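Local coordinates for protein carboxylase (Deinococcus radiodurans, PDB 5H80) that probably carboxylates biotin at the expense of ATP, as the biotin carboxylase domain of a single-chain bacterial carboxylase, at residues 41-52 with 68-76. Numbering follows the deposited sequence.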
loop_
_atom_site.group_PDB
_atom_site.type_symbol
_atom_site.label_atom_id
_atom_site.label_comp_id
_atom_site.label_asym_id
_atom_site.label_seq_id
_atom_site.Cartn_x
_atom_site.Cartn_y
_atom_site.Cartn_z
ATOM N N GLY A 41 20.152 2.941 -6.262
ATOM C CA GLY A 41 19.487 1.763 -5.762
ATOM C C GLY A 41 18.105 2.147 -5.235
ATOM O O GLY A 41 17.587 3.220 -5.658
ATOM N N GLU A 42 17.634 1.389 -4.234
ATOM C CA GLU A 42 16.226 1.510 -3.769
ATOM C C GLU A 42 15.930 2.932 -3.198
ATOM O O GLU A 42 14.912 3.564 -3.572
ATOM C CB GLU A 42 15.807 0.396 -2.847
ATOM C CG GLU A 42 16.396 0.473 -1.477
ATOM C CD GLU A 42 15.644 1.422 -0.518
ATOM O OE1 GLU A 42 16.168 1.597 0.560
ATOM O OE2 GLU A 42 14.636 2.109 -0.864
ATOM N N VAL A 43 16.883 3.552 -2.508
ATOM C CA VAL A 43 16.698 4.915 -2.024
ATOM C C VAL A 43 16.601 6.050 -3.119
ATOM O O VAL A 43 15.794 7.012 -2.892
ATOM C CB VAL A 43 17.636 5.290 -0.845
ATOM C CG1 VAL A 43 19.035 5.675 -1.259
ATOM C CG2 VAL A 43 16.974 6.364 0.024
ATOM N N ALA A 44 17.306 5.900 -4.259
ATOM C CA ALA A 44 17.355 6.871 -5.222
ATOM C C ALA A 44 15.959 6.732 -5.854
ATOM O O ALA A 44 15.384 7.747 -6.195
ATOM C CB ALA A 44 18.326 6.553 -6.256
ATOM N N VAL A 45 15.536 5.503 -5.994
ATOM C CA VAL A 45 14.124 5.298 -6.567
ATOM C C VAL A 45 13.032 5.960 -5.650
ATOM O O VAL A 45 12.092 6.734 -6.124
ATOM C CB VAL A 45 13.896 3.768 -6.777
ATOM C CG1 VAL A 45 12.457 3.453 -7.115
ATOM C CG2 VAL A 45 14.686 3.080 -7.909
ATOM N N ARG A 46 13.084 5.670 -4.384
ATOM C CA ARG A 46 12.288 6.266 -3.379
ATOM C C ARG A 46 12.182 7.811 -3.458
ATOM O O ARG A 46 11.105 8.504 -3.455
ATOM C CB ARG A 46 12.785 5.795 -2.009
ATOM C CG ARG A 46 11.947 6.404 -0.845
ATOM C CD ARG A 46 10.475 5.912 -0.714
ATOM N NE ARG A 46 9.618 6.615 0.244
ATOM C CZ ARG A 46 8.823 7.617 -0.136
ATOM N NH1 ARG A 46 8.923 8.201 -1.300
ATOM N NH2 ARG A 46 7.980 8.142 0.691
ATOM N N ILE A 47 13.385 8.461 -3.466
ATOM C CA ILE A 47 13.514 9.868 -3.618
ATOM C C ILE A 47 12.886 10.380 -4.920
ATOM O O ILE A 47 12.205 11.413 -4.860
ATOM C CB ILE A 47 14.959 10.419 -3.343
ATOM C CG1 ILE A 47 15.363 10.053 -1.947
ATOM C CG2 ILE A 47 15.001 11.882 -3.550
ATOM C CD1 ILE A 47 16.872 10.160 -1.667
ATOM N N GLU A 48 13.174 9.786 -6.089
ATOM C CA GLU A 48 12.584 10.152 -7.388
ATOM C C GLU A 48 11.066 10.155 -7.333
ATOM O O GLU A 48 10.501 11.176 -7.694
ATOM C CB GLU A 48 13.011 9.202 -8.509
ATOM C CG GLU A 48 14.496 9.369 -8.760
ATOM C CD GLU A 48 15.130 8.227 -9.532
ATOM O OE1 GLU A 48 14.536 7.173 -9.655
ATOM O OE2 GLU A 48 16.304 8.370 -9.974
ATOM N N ARG A 49 10.494 9.257 -6.520
ATOM C CA ARG A 49 8.993 9.122 -6.394
ATOM C C ARG A 49 8.465 10.284 -5.516
ATOM O O ARG A 49 7.548 10.921 -5.884
ATOM C CB ARG A 49 8.570 7.776 -5.871
ATOM C CG ARG A 49 8.697 6.606 -6.830
ATOM C CD ARG A 49 8.793 5.267 -6.205
ATOM N NE ARG A 49 8.675 4.256 -7.229
ATOM C CZ ARG A 49 8.846 2.929 -7.020
ATOM N NH1 ARG A 49 9.121 2.429 -5.792
ATOM N NH2 ARG A 49 8.752 2.107 -8.071
ATOM N N ALA A 50 9.142 10.692 -4.444
ATOM C CA ALA A 50 8.683 11.844 -3.559
ATOM C C ALA A 50 8.857 13.213 -4.389
ATOM O O ALA A 50 8.013 14.080 -4.409
ATOM C CB ALA A 50 9.601 11.870 -2.347
ATOM N N VAL A 51 9.952 13.323 -5.126
ATOM C CA VAL A 51 10.204 14.483 -5.998
ATOM C C VAL A 51 9.086 14.647 -7.007
ATOM O O VAL A 51 8.606 15.791 -7.189
ATOM C CB VAL A 51 11.586 14.402 -6.635
ATOM C CG1 VAL A 51 11.868 15.502 -7.698
ATOM C CG2 VAL A 51 12.654 14.659 -5.503
ATOM N N SER A 52 8.697 13.583 -7.613
ATOM C CA SER A 52 7.578 13.573 -8.606
ATOM C C SER A 52 6.277 13.929 -7.932
ATOM O O SER A 52 5.485 14.757 -8.506
ATOM C CB SER A 52 7.447 12.287 -9.379
ATOM O OG SER A 52 8.540 12.039 -10.318
ATOM N N GLY A 68 21.740 -0.521 -14.943
ATOM C CA GLY A 68 20.424 -1.203 -15.182
ATOM C C GLY A 68 19.447 -0.976 -14.010
ATOM O O GLY A 68 18.283 -1.283 -14.110
ATOM N N SER A 69 19.943 -0.367 -12.994
ATOM C CA SER A 69 19.155 0.075 -11.817
ATOM C C SER A 69 17.961 0.912 -12.255
ATOM O O SER A 69 18.033 1.823 -13.078
ATOM C CB SER A 69 19.968 0.813 -10.764
ATOM O OG SER A 69 19.011 1.359 -9.761
ATOM N N LEU A 70 16.816 0.694 -11.583
ATOM C CA LEU A 70 15.609 1.520 -11.811
ATOM C C LEU A 70 15.772 2.975 -11.565
ATOM O O LEU A 70 15.156 3.788 -12.265
ATOM C CB LEU A 70 14.356 0.964 -11.034
ATOM C CG LEU A 70 13.039 1.728 -11.222
ATOM C CD1 LEU A 70 12.517 1.616 -12.647
ATOM C CD2 LEU A 70 11.970 1.086 -10.279
ATOM N N HIS A 71 16.672 3.352 -10.635
ATOM C CA HIS A 71 16.920 4.785 -10.402
ATOM C C HIS A 71 17.445 5.598 -11.614
ATOM O O HIS A 71 17.221 6.776 -11.681
ATOM C CB HIS A 71 17.771 4.935 -9.176
ATOM C CG HIS A 71 19.259 5.012 -9.388
ATOM N ND1 HIS A 71 20.106 3.918 -9.414
ATOM C CD2 HIS A 71 20.039 6.115 -9.550
ATOM C CE1 HIS A 71 21.347 4.342 -9.628
ATOM N NE2 HIS A 71 21.335 5.658 -9.705
ATOM N N VAL A 72 18.067 4.891 -12.536
ATOM C CA VAL A 72 18.512 5.501 -13.797
ATOM C C VAL A 72 17.317 6.010 -14.636
ATOM O O VAL A 72 17.114 7.260 -14.790
ATOM C CB VAL A 72 19.427 4.519 -14.513
ATOM C CG1 VAL A 72 19.822 5.092 -15.881
ATOM C CG2 VAL A 72 20.673 4.195 -13.708
ATOM N N ARG A 73 16.528 5.035 -15.095
ATOM C CA ARG A 73 15.343 5.258 -15.918
ATOM C C ARG A 73 14.307 6.135 -15.244
ATOM O O ARG A 73 13.627 6.924 -15.906
ATOM C CB ARG A 73 14.645 3.915 -16.212
ATOM C CG ARG A 73 15.242 3.078 -17.328
ATOM C CD ARG A 73 14.624 1.670 -17.362
ATOM N NE ARG A 73 14.919 0.879 -16.155
ATOM C CZ ARG A 73 14.869 -0.452 -16.065
ATOM N NH1 ARG A 73 14.545 -1.219 -17.112
ATOM N NH2 ARG A 73 15.160 -1.033 -14.901
ATOM N N ARG A 74 14.133 5.961 -13.924
ATOM C CA ARG A 74 13.097 6.719 -13.203
ATOM C C ARG A 74 13.375 8.205 -12.993
ATOM O O ARG A 74 12.427 8.987 -12.758
ATOM C CB ARG A 74 12.728 6.014 -11.848
ATOM C CG ARG A 74 11.690 6.656 -10.982
ATOM C CD ARG A 74 10.293 6.595 -11.678
ATOM N NE ARG A 74 9.284 7.258 -10.825
ATOM C CZ ARG A 74 9.130 8.577 -10.661
ATOM N NH1 ARG A 74 9.919 9.449 -11.311
ATOM N NH2 ARG A 74 8.213 9.041 -9.835
ATOM N N ALA A 75 14.626 8.654 -12.997
ATOM C CA ALA A 75 14.820 10.066 -12.896
ATOM C C ALA A 75 14.282 10.855 -14.116
ATOM O O ALA A 75 14.096 10.307 -15.245
ATOM C CB ALA A 75 16.330 10.282 -12.740
ATOM N N ASP A 76 14.110 12.132 -13.942
ATOM C CA ASP A 76 13.734 12.990 -15.089
ATOM C C ASP A 76 14.956 13.105 -15.964
ATOM O O ASP A 76 14.863 13.235 -17.171
ATOM C CB ASP A 76 13.272 14.377 -14.703
ATOM C CG ASP A 76 12.037 14.341 -13.877
ATOM O OD1 ASP A 76 11.021 13.814 -14.372
ATOM O OD2 ASP A 76 12.103 14.798 -12.724
HETATM O O HOH W 1 7.828 5.369 -9.737
#
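Arg74 reaches Ser52 end-on, NH1 and NH2 both donating to the one hydroxyl: NH1 lies 3.1 Å from Ser52 OG, which sits in the guanidinium plane. The side chain leaves the short helix with CG anti to the backbone N (chi1 180°) and bends at chi2, which carries it along helix 42-52, one guanidinium face turned to Glu48 CB. A water joins the two arginines, accepting from Arg74 NE at 2.6 Å and from Arg49 NE. Their guanidinium planes are 59° apart, and Glu447 of the second subunit forms a salt bridge with Arg49 and a long, weak ion pair with Arg74, which probably eases the like charges at this subunit interface. With the guanidinium gone, as with an alanine here, the Ser52 hydroxyl loses both these donors and is likely to be left free to turn, the water held by one partner fewer.

The carboxylate of Glu48 does not pair with this guanidinium. The two side chains run antiparallel past one another, OE1 lying against Arg74 CB, while Glu48 OE2 comes within 2.5 Å of His71 O, a separation that suggests a protonated carboxyl group pointing its hydrogen at the carbonyl. Both helices lie on the parallel sheet of the Rossmann-like biotin carboxylase N-terminal domain; helix 42-52 follows strand 34-37, helix 70-74 links strands 57-62 and 77-80, and their axes are 24° apart.

Apolar contacts bring the helix starts together. Ala44 CB packs on His71 CB at 3.4 Å, and Val45 CG2 meets Leu70 CB at 3.8 Å, crossing at about a right angle. Ser69, the N-cap, accepts from His71 N and shares a 2.8 Å hydrogen bond between its OG and His71 ND1; with His71 NE2 bonded to Val61 O, the imidazole is held at two corners.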